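Long-range contacts in trehalose monomycolate transport factor A (PDB 6T84), which is required for MmpL3-dependent transport of trehalose monomycolate to the mycobacterial cell wall, and for growth and cell elongation: residues 26-31 with 48-53; 58-63 with 75-80; 82-87 with 112-117. One frame throughout, in Å; residues are numbered along the deposited sequence.

Contact 1 of 3, residues 26-31 with 48-53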
loop_
_atom_site.group_PDB
_atom_site.type_symbol
_atom_site.label_atom_id
_atom_site.label_comp_id
_atom_site.label_asym_id
_atom_site.label_seq_id
_atom_site.Cartn_x
_atom_site.Cartn_y
_atom_site.Cartn_z
ATOM N N GLU A 26 3.139 18.300 4.092
ATOM C CA GLU A 26 4.158 18.991 3.296
ATOM C C GLU A 26 3.734 18.984 1.838
ATOM O O GLU A 26 3.266 17.964 1.343
ATOM C CB GLU A 26 5.497 18.183 3.316
ATOM C CG GLU A 26 6.070 18.005 4.669
ATOM C CD GLU A 26 7.324 17.145 4.649
ATOM O OE1 GLU A 26 7.730 16.613 3.596
ATOM O OE2 GLU A 26 7.890 16.960 5.726
ATOM N N TYR A 27 3.998 20.058 1.108
ATOM C CA TYR A 27 3.566 20.013 -0.275
ATOM C C TYR A 27 4.362 19.013 -1.082
ATOM O O TYR A 27 3.819 18.392 -2.012
ATOM C CB TYR A 27 3.666 21.365 -0.954
ATOM C CG TYR A 27 3.193 21.214 -2.365
ATOM C CD1 TYR A 27 1.870 20.839 -2.619
ATOM C CD2 TYR A 27 4.056 21.369 -3.438
ATOM C CE1 TYR A 27 1.416 20.641 -3.920
ATOM C CE2 TYR A 27 3.600 21.183 -4.764
ATOM C CZ TYR A 27 2.273 20.846 -4.990
ATOM O OH TYR A 27 1.818 20.686 -6.284
ATOM N N GLU A 28 5.647 18.837 -0.769
ATOM C CA GLU A 28 6.449 17.928 -1.561
ATOM C C GLU A 28 7.562 17.411 -0.675
ATOM O O GLU A 28 8.011 18.108 0.244
ATOM C CB GLU A 28 7.083 18.729 -2.743
ATOM C CG GLU A 28 7.957 17.932 -3.674
ATOM C CD GLU A 28 8.339 18.712 -4.920
ATOM O OE1 GLU A 28 8.092 19.940 -4.972
ATOM O OE2 GLU A 28 8.884 18.075 -5.848
ATOM N N SER A 29 7.996 16.191 -0.952
ATOM C CA SER A 29 9.172 15.663 -0.281
ATOM C C SER A 29 10.049 15.014 -1.332
ATOM O O SER A 29 9.631 14.035 -1.976
ATOM C CB SER A 29 8.810 14.660 0.815
ATOM O OG SER A 29 10.033 14.101 1.281
ATOM N N GLU A 30 11.267 15.535 -1.474
ATOM C CA GLU A 30 12.072 15.155 -2.623
ATOM C C GLU A 30 12.717 13.787 -2.502
ATOM O O GLU A 30 13.081 13.221 -3.531
ATOM C CB GLU A 30 13.108 16.240 -2.955
ATOM C CG GLU A 30 12.480 17.599 -3.242
ATOM C CD GLU A 30 13.499 18.649 -3.655
ATOM O OE1 GLU A 30 14.694 18.309 -3.783
ATOM O OE2 GLU A 30 13.099 19.817 -3.852
ATOM N N ASP A 31 12.861 13.232 -1.303
ATOM C CA ASP A 31 13.523 11.942 -1.196
ATOM C C ASP A 31 12.604 10.809 -0.765
ATOM O O ASP A 31 13.020 9.655 -0.773
ATOM C CB ASP A 31 14.738 12.012 -0.274
ATOM C CG ASP A 31 15.916 12.716 -0.928
ATOM O OD1 ASP A 31 16.183 12.484 -2.140
ATOM O OD2 ASP A 31 16.568 13.518 -0.234
ATOM N N THR A 48 8.601 13.025 -7.663
ATOM C CA THR A 48 8.682 13.238 -6.233
ATOM C C THR A 48 7.292 13.114 -5.646
ATOM O O THR A 48 6.281 13.314 -6.325
ATOM C CB THR A 48 9.188 14.630 -5.882
ATOM O OG1 THR A 48 8.256 15.578 -6.390
ATOM C CG2 THR A 48 10.568 14.913 -6.493
ATOM N N ALA A 49 7.267 12.859 -4.358
ATOM C CA ALA A 49 6.025 12.696 -3.611
ATOM C C ALA A 49 5.414 14.073 -3.371
ATOM O O ALA A 49 6.116 15.018 -2.951
ATOM C CB ALA A 49 6.348 12.016 -2.286
ATOM N N LYS A 50 4.117 14.218 -3.631
ATOM C CA LYS A 50 3.442 15.497 -3.433
ATOM C C LYS A 50 2.266 15.331 -2.500
ATOM O O LYS A 50 1.724 14.235 -2.337
ATOM C CB LYS A 50 2.979 16.131 -4.758
ATOM C CG LYS A 50 4.184 16.594 -5.583
ATOM C CD LYS A 50 3.801 17.493 -6.703
ATOM C CE LYS A 50 5.083 17.955 -7.425
ATOM N NZ LYS A 50 4.827 18.480 -8.786
ATOM N N ASN A 51 1.795 16.457 -1.956
ATOM C CA ASN A 51 0.669 16.449 -1.008
ATOM C C ASN A 51 0.879 15.377 0.062
ATOM O O ASN A 51 0.080 14.443 0.248
ATOM C CB ASN A 51 -0.665 16.228 -1.730
ATOM C CG ASN A 51 -1.060 17.390 -2.528
ATOM O OD1 ASN A 51 -1.009 18.505 -2.045
ATOM N ND2 ASN A 51 -1.510 17.156 -3.764
ATOM N N VAL A 52 2.017 15.512 0.724
ATOM C CA VAL A 52 2.551 14.479 1.604
ATOM C C VAL A 52 1.985 14.667 3.005
ATOM O O VAL A 52 1.994 15.784 3.559
ATOM C CB VAL A 52 4.082 14.567 1.620
ATOM C CG1 VAL A 52 4.662 13.468 2.561
ATOM C CG2 VAL A 52 4.645 14.430 0.206
ATOM N N VAL A 53 1.547 13.563 3.625
ATOM C CA VAL A 53 1.040 13.594 4.981
ATOM C C VAL A 53 1.842 12.561 5.773
ATOM O O VAL A 53 1.989 11.401 5.336
ATOM C CB VAL A 53 -0.476 13.266 5.009
ATOM C CG1 VAL A 53 -0.988 13.240 6.457
ATOM C CG2 VAL A 53 -1.237 14.319 4.197
HETATM O O HOH W 1 9.983 11.742 -3.218
#
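The Y27 ring meets the side chains of N51 and K50 obliquely, neither squarely over a face nor along an edge. Y27 and N51 are each modelled in two conformers, and in the pair described here, which is tentative, the N51 amide stands almost upright to the ring, the two planes 82° apart, with OD1 of N51 near Y27 CE1; the same OD1 takes a hydrogen bond from Y25. The methylene CD of K50 lies near the phenol oxygen. Y27 and N51 mark a corner at which both antiparallel chains bend together, passing from an edge of the large sheet (E26 beside V52) into a small two-stranded sheet (28-29 with 49-50). Before the corner, E26 and V52 form a hydrogen-bonded pair joined in both directions. As the backbone turns, the N-H of N51 reaches the O of Y27 at 2.8 Å from well above the carbonyl plane. Beyond it E28 and K50 make a non-hydrogen-bonded pair and S29 gives its N-H to A49 O.

The side chains of E28 and K50 run alongside each other, pointing the same way, yet the lysine nitrogen NZ forms its salt bridge with E68 and stays 5.0 Å from E28 OE2. That carboxylate instead accepts the hydroxyl of T48. The extended glutamate, with CG anti to the backbone N (chi1 180°), lays its end across the threonine. On the opposite face of the small sheet A49, and at the bend V52, pack on L32 and F65, while Y27 and E30 are exposed. A water donates to S29 O and accepts from A49 N, continuing the pairing. The short T48 OG1 to E28 OE2 bond, 2.6 Å, arrives on the anti side of the carboxylate, 29° out of its plane.

Contact 2 of 3, residues 58-63 with 75-80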
loop_
_atom_site.group_PDB
_atom_site.type_symbol
_atom_site.label_atom_id
_atom_site.label_comp_id
_atom_site.label_asym_id
_atom_site.label_seq_id
_atom_site.Cartn_x
_atom_site.Cartn_y
_atom_site.Cartn_z
ATOM N N ARG A 58 -1.208 4.040 15.858
ATOM C CA ARG A 58 -0.880 3.252 17.040
ATOM C C ARG A 58 0.624 3.012 17.126
ATOM O O ARG A 58 1.116 1.897 17.275
ATOM C CB ARG A 58 -1.725 1.982 17.135
ATOM C CG ARG A 58 -3.279 2.241 17.149
ATOM C CD ARG A 58 -3.823 3.108 18.327
ATOM N NE ARG A 58 -5.297 3.295 18.309
ATOM C CZ ARG A 58 -5.975 4.108 19.134
ATOM N NH1 ARG A 58 -5.329 4.822 20.044
ATOM N NH2 ARG A 58 -7.304 4.226 19.052
ATOM N N GLY A 59 1.374 4.088 16.931
ATOM C CA GLY A 59 2.793 4.026 17.176
ATOM C C GLY A 59 3.649 3.728 15.972
ATOM O O GLY A 59 4.877 3.693 16.102
ATOM N N GLU A 60 3.065 3.425 14.829
ATOM C CA GLU A 60 3.837 3.062 13.659
ATOM C C GLU A 60 3.678 4.166 12.605
ATOM O O GLU A 60 2.567 4.660 12.354
ATOM C CB GLU A 60 3.359 1.734 13.085
ATOM C CG GLU A 60 3.681 0.559 13.995
ATOM C CD GLU A 60 5.162 0.264 14.110
ATOM O OE1 GLU A 60 5.970 0.720 13.283
ATOM O OE2 GLU A 60 5.529 -0.466 15.068
ATOM N N ALA A 61 4.790 4.539 11.964
ATOM C CA ALA A 61 4.744 5.599 10.947
ATOM C C ALA A 61 3.801 5.230 9.791
ATOM O O ALA A 61 3.766 4.084 9.314
ATOM C CB ALA A 61 6.140 5.849 10.367
ATOM N N VAL A 62 3.057 6.237 9.325
ATOM C CA VAL A 62 2.250 6.107 8.113
ATOM C C VAL A 62 2.503 7.347 7.263
ATOM O O VAL A 62 2.533 8.472 7.778
ATOM C CB VAL A 62 0.744 5.909 8.416
ATOM C CG1 VAL A 62 0.120 7.141 9.069
ATOM C CG2 VAL A 62 -0.034 5.556 7.115
ATOM N N PHE A 63 2.725 7.137 5.977
ATOM C CA PHE A 63 2.941 8.222 5.014
ATOM C C PHE A 63 1.909 8.138 3.909
ATOM O O PHE A 63 1.599 7.035 3.453
ATOM C CB PHE A 63 4.347 8.131 4.402
ATOM C CG PHE A 63 5.497 8.127 5.457
ATOM C CD1 PHE A 63 5.375 8.746 6.706
ATOM C CD2 PHE A 63 6.673 7.525 5.180
ATOM C CE1 PHE A 63 6.415 8.773 7.662
ATOM C CE2 PHE A 63 7.728 7.558 6.100
ATOM C CZ PHE A 63 7.592 8.185 7.342
ATOM N N ALA A 75 1.617 4.272 2.960
ATOM C CA ALA A 75 2.648 3.325 3.401
ATOM C C ALA A 75 2.644 3.258 4.917
ATOM O O ALA A 75 2.788 4.293 5.574
ATOM C CB ALA A 75 4.039 3.761 2.953
ATOM N N LEU A 76 2.499 2.049 5.473
ATOM C CA LEU A 76 2.440 1.843 6.918
ATOM C C LEU A 76 3.635 1.025 7.395
ATOM O O LEU A 76 3.942 -0.024 6.824
ATOM C CB LEU A 76 1.152 1.117 7.290
ATOM C CG LEU A 76 0.962 0.719 8.772
ATOM C CD1 LEU A 76 0.858 1.960 9.659
ATOM C CD2 LEU A 76 -0.336 -0.183 8.963
ATOM N N HIS A 77 4.323 1.514 8.419
ATOM C CA HIS A 77 5.502 0.791 8.885
ATOM C C HIS A 77 5.155 -0.513 9.598
ATOM O O HIS A 77 4.225 -0.570 10.403
ATOM C CB HIS A 77 6.299 1.684 9.841
ATOM C CG HIS A 77 7.620 1.099 10.214
ATOM N ND1 HIS A 77 7.880 0.535 11.455
ATOM C CD2 HIS A 77 8.782 1.029 9.516
ATOM C CE1 HIS A 77 9.136 0.120 11.487
ATOM N NE2 HIS A 77 9.706 0.408 10.327
ATOM N N ARG A 78 5.915 -1.571 9.297
ATOM C CA ARG A 78 5.710 -2.892 9.913
ATOM C C ARG A 78 6.588 -3.038 11.148
ATOM O O ARG A 78 7.768 -2.632 11.169
ATOM C CB ARG A 78 6.156 -4.007 8.978
ATOM C CG ARG A 78 5.399 -4.159 7.679
ATOM C CD ARG A 78 6.113 -5.201 6.794
ATOM N NE ARG A 78 6.123 -6.515 7.445
ATOM C CZ ARG A 78 5.116 -7.367 7.328
ATOM N NH1 ARG A 78 4.071 -7.024 6.575
ATOM N NH2 ARG A 78 5.148 -8.538 7.950
ATOM N N LYS A 79 6.034 -3.712 12.153
ATOM C CA LYS A 79 6.781 -3.883 13.397
ATOM C C LYS A 79 7.950 -4.849 13.221
ATOM O O LYS A 79 9.035 -4.624 13.773
ATOM C CB LYS A 79 5.837 -4.333 14.509
ATOM C CG LYS A 79 6.491 -4.403 15.877
ATOM C CD LYS A 79 5.499 -4.827 16.944
ATOM C CE LYS A 79 6.144 -4.809 18.315
ATOM N NZ LYS A 79 6.791 -3.490 18.572
ATOM N N VAL A 80 7.751 -5.932 12.475
ATOM C CA VAL A 80 8.765 -6.951 12.233
ATOM C C VAL A 80 8.951 -7.113 10.729
ATOM O O VAL A 80 7.983 -7.371 10.009
ATOM C CB VAL A 80 8.364 -8.289 12.881
ATOM C CG1 VAL A 80 9.505 -9.302 12.757
ATOM C CG2 VAL A 80 7.925 -8.073 14.342
#
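H77 donates from ND1 to OE1 of E60 over 2.7 Å, a nearly straight bond that joins the two strands of the antiparallel hairpin 60-67 and 71-77 near its open end. The oxygen lies in the imidazole plane and is met nearly along its own C-O axis, and carboxylate and ring are turned only 16° from each other, so the two flat groups are almost coplanar. A bend at chi2 (-68°) turns the glutamate carboxylate to the ring, while CB and CG lie close to the carbonyl oxygen of H77. OE2, the other carboxylate oxygen, faces the K79 side chain, 3.9 Å from K79 CB, while the lysine nitrogen is too distant for a salt bridge. The negative charge of E60 would tend to favour a protonated H77, whose side chain also lies about 5 Å from a bound sulfate, probably a crystallisation component.

Backbone bonds carry the pairing inward. H77 N-H meets A61 O at 2.8 Å, and F63 and A75 exchange two bonds as a hydrogen-bonded pair. V62 and L76 between them form a non-hydrogen-bonded pair, with V62 CA 3.2 Å from A75 O.

The two faces differ. Beside V62 and L76 lie I57 of the adjoining strand and residues of helix 159-175, L166 against V62 and N173 against L76, which bury this side. Towards F63 and A75 the sheet is covered by W36 and W148; the W148 ring also meets H77 edge-to-face and F63 with the planes inclined. On the helix-facing side chi1 of L76 sets CG anti to the backbone N, and chi2 (65°) then sends CD1 toward the partner strand, where it sits 3.6 Å from A61 O and 4.1 Å from V62 CB.

Contact 3 of 3, residues 82-87 with 112-117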
loop_
_atom_site.group_PDB
_atom_site.type_symbol
_atom_site.label_atom_id
_atom_site.label_comp_id
_atom_site.label_asym_id
_atom_site.label_seq_id
_atom_site.Cartn_x
_atom_site.Cartn_y
_atom_site.Cartn_z
ATOM N N THR A 82 10.123 -8.621 6.962
ATOM C CA THR A 82 10.100 -9.902 6.271
ATOM C C THR A 82 10.803 -9.783 4.934
ATOM O O THR A 82 10.805 -8.712 4.335
ATOM C CB THR A 82 8.651 -10.375 6.030
ATOM O OG1 THR A 82 8.680 -11.655 5.396
ATOM C CG2 THR A 82 7.816 -9.442 5.076
ATOM N N ASN A 83 11.374 -10.888 4.446
ATOM C CA ASN A 83 11.886 -10.893 3.083
ATOM C C ASN A 83 10.862 -11.380 2.066
ATOM O O ASN A 83 11.162 -11.379 0.872
ATOM C CB ASN A 83 13.119 -11.783 2.932
ATOM C CG ASN A 83 14.374 -11.146 3.469
ATOM O OD1 ASN A 83 14.509 -9.918 3.522
ATOM N ND2 ASN A 83 15.322 -11.992 3.848
ATOM N N VAL A 84 9.697 -11.810 2.488
ATOM C CA VAL A 84 8.658 -12.219 1.526
ATOM C C VAL A 84 7.882 -10.985 1.068
ATOM O O VAL A 84 7.597 -10.089 1.876
ATOM C CB VAL A 84 7.712 -13.246 2.186
ATOM C CG1 VAL A 84 6.546 -13.696 1.253
ATOM C CG2 VAL A 84 8.497 -14.484 2.637
ATOM N N VAL A 85 7.521 -10.937 -0.218
ATOM C CA VAL A 85 6.638 -9.897 -0.771
ATOM C C VAL A 85 5.336 -10.557 -1.182
ATOM O O VAL A 85 5.359 -11.550 -1.902
ATOM C CB VAL A 85 7.275 -9.192 -1.983
ATOM C CG1 VAL A 85 6.264 -8.245 -2.696
ATOM C CG2 VAL A 85 8.475 -8.415 -1.528
ATOM N N VAL A 86 4.241 -10.018 -0.709
ATOM C CA VAL A 86 2.900 -10.358 -1.224
ATOM C C VAL A 86 2.346 -9.120 -1.906
ATOM O O VAL A 86 2.437 -8.008 -1.354
ATOM C CB VAL A 86 1.984 -10.828 -0.079
ATOM C CG1 VAL A 86 0.525 -11.137 -0.606
ATOM C CG2 VAL A 86 2.567 -12.091 0.611
ATOM N N ASP A 87 1.738 -9.308 -3.086
ATOM C CA ASP A 87 1.123 -8.225 -3.857
ATOM C C ASP A 87 -0.275 -8.715 -4.222
ATOM O O ASP A 87 -0.422 -9.776 -4.842
ATOM C CB ASP A 87 1.982 -7.986 -5.114
ATOM C CG ASP A 87 1.481 -6.869 -6.004
ATOM O OD1 ASP A 87 0.316 -6.963 -6.427
ATOM O OD2 ASP A 87 2.271 -5.936 -6.322
ATOM N N VAL A 112 -3.337 -12.620 -6.353
ATOM C CA VAL A 112 -2.259 -12.622 -5.370
ATOM C C VAL A 112 -0.979 -13.079 -6.050
ATOM O O VAL A 112 -0.966 -14.139 -6.690
ATOM C CB VAL A 112 -2.575 -13.570 -4.198
ATOM C CG1 VAL A 112 -1.478 -13.456 -3.139
ATOM C CG2 VAL A 112 -3.965 -13.276 -3.619
ATOM N N TYR A 113 0.094 -12.298 -5.872
ATOM C CA TYR A 113 1.419 -12.624 -6.384
ATOM C C TYR A 113 2.368 -12.661 -5.185
ATOM O O TYR A 113 2.193 -11.912 -4.202
ATOM C CB TYR A 113 1.914 -11.549 -7.396
ATOM C CG TYR A 113 0.964 -11.382 -8.545
ATOM C CD1 TYR A 113 -0.122 -10.504 -8.441
ATOM C CD2 TYR A 113 1.133 -12.064 -9.718
ATOM C CE1 TYR A 113 -0.988 -10.285 -9.502
ATOM C CE2 TYR A 113 0.205 -11.881 -10.785
ATOM C CZ TYR A 113 -0.833 -11.000 -10.644
ATOM O OH TYR A 113 -1.774 -10.832 -11.639
ATOM N N SER A 114 3.409 -13.484 -5.253
ATOM C CA SER A 114 4.372 -13.451 -4.160
ATOM C C SER A 114 5.736 -13.927 -4.613
ATOM O O SER A 114 5.875 -14.687 -5.582
ATOM C CB SER A 114 3.910 -14.344 -3.014
ATOM O OG SER A 114 4.776 -14.241 -1.883
ATOM N N THR A 115 6.746 -13.488 -3.863
ATOM C CA THR A 115 8.110 -13.986 -4.021
ATOM C C THR A 115 8.298 -15.348 -3.358
ATOM O O THR A 115 9.334 -15.980 -3.580
ATOM C CB THR A 115 9.110 -12.985 -3.396
ATOM O OG1 THR A 115 8.781 -12.823 -2.011
ATOM C CG2 THR A 115 9.080 -11.667 -4.099
ATOM N N ASN A 116 7.334 -15.830 -2.553
ATOM C CA ASN A 116 7.494 -17.126 -1.870
ATOM C C ASN A 116 6.089 -17.719 -1.826
ATOM O O ASN A 116 5.294 -17.341 -0.970
ATOM C CB ASN A 116 8.075 -16.899 -0.465
ATOM C CG ASN A 116 8.296 -18.213 0.355
ATOM O OD1 ASN A 116 7.541 -19.199 0.233
ATOM N ND2 ASN A 116 9.328 -18.212 1.210
ATOM N N LEU A 117 5.786 -18.595 -2.774
ATOM C CA LEU A 117 4.403 -19.054 -2.914
ATOM C C LEU A 117 3.951 -19.819 -1.676
ATOM O O LEU A 117 2.782 -19.726 -1.269
ATOM C CB LEU A 117 4.257 -19.915 -4.171
ATOM C CG LEU A 117 4.476 -19.148 -5.495
ATOM C CD1 LEU A 117 4.234 -20.105 -6.701
ATOM C CD2 LEU A 117 3.626 -17.883 -5.583
HETATM O O HOH W 2 10.996 -13.880 -0.837
#
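T115 and V85 cross obliquely, with the threonine methyl CG2 3.7 Å from V85 CB and its hydroxyl turned to the backbone. At chi1 59° OG1 stands between the threonine's own N and carbonyl carbon, where it accepts the N-H of V85 at 2.9 Å in a nearly straight bond. A side-chain oxygen thus takes the role that a strand carbonyl would have where the antiparallel pairing of 86-90 with 110-114 gives way to loop. The return bond, T115 N to V85 O, lies in the carbonyl plane.

V85 O has a second donor, the hydroxyl OG of S114, 2.8 Å away and tilted 35° from that plane. S114 OG in turn accepts the N-H of N116 in an ST turn, bringing the chain round to the start of helix 117-123, where N116 is the N-cap and its OD1 receives A119 N.

Aliphatic surfaces fill in around this. V84 leans both methyls on N116 CB, and CG1 also touches S114 OG. V86 pairs with S114 without backbone bonds between them, and its CG1 reaches diagonally to CG1 of V112, which is modelled in two conformers. In the hydrogen-bonded pair that follows, D87 and Y113 lie side by side and point the same way, carboxylate and ring standing almost perpendicular (85°); the backbone O of D87 approaches the ring edge near its plane. The aspartate carboxylate turns to R89 in a salt bridge, and between the main chains D87 and Y113 exchange two bonds.

A water bridges T115 OG1 and N83 O, so the threonine hydroxyl has both a backbone donor and a water as partners. With one hydroxyl standing in for a main-chain acceptor and a second adding a donor, V85 has partners at both N and O in a largely buried setting, and the strand end is tied to the beginning of the helix.

In the fold
All three contacts pair antiparallel chains within this N-terminal part of the protein, inferred to be cytoplasmic, and all reach the large sheet. Contacts 1 and 2 adjoin there, touching through V53 and F63 on the neighbouring strands 52-57 and 60-67. Contact 3 belongs to the other end of the sheet, its centre about 28 Å from that of contact 1 and on the opposite side of the chain's centre. It is the most buried, with valines and hydroxyl-to-backbone bonds. Contact 1 lies more superficially, its charged groups largely at the surface. Contact 2 lies nearest the chain's centre and combines a largely apolar side facing helix 159-175 with a histidine-carboxylate bond.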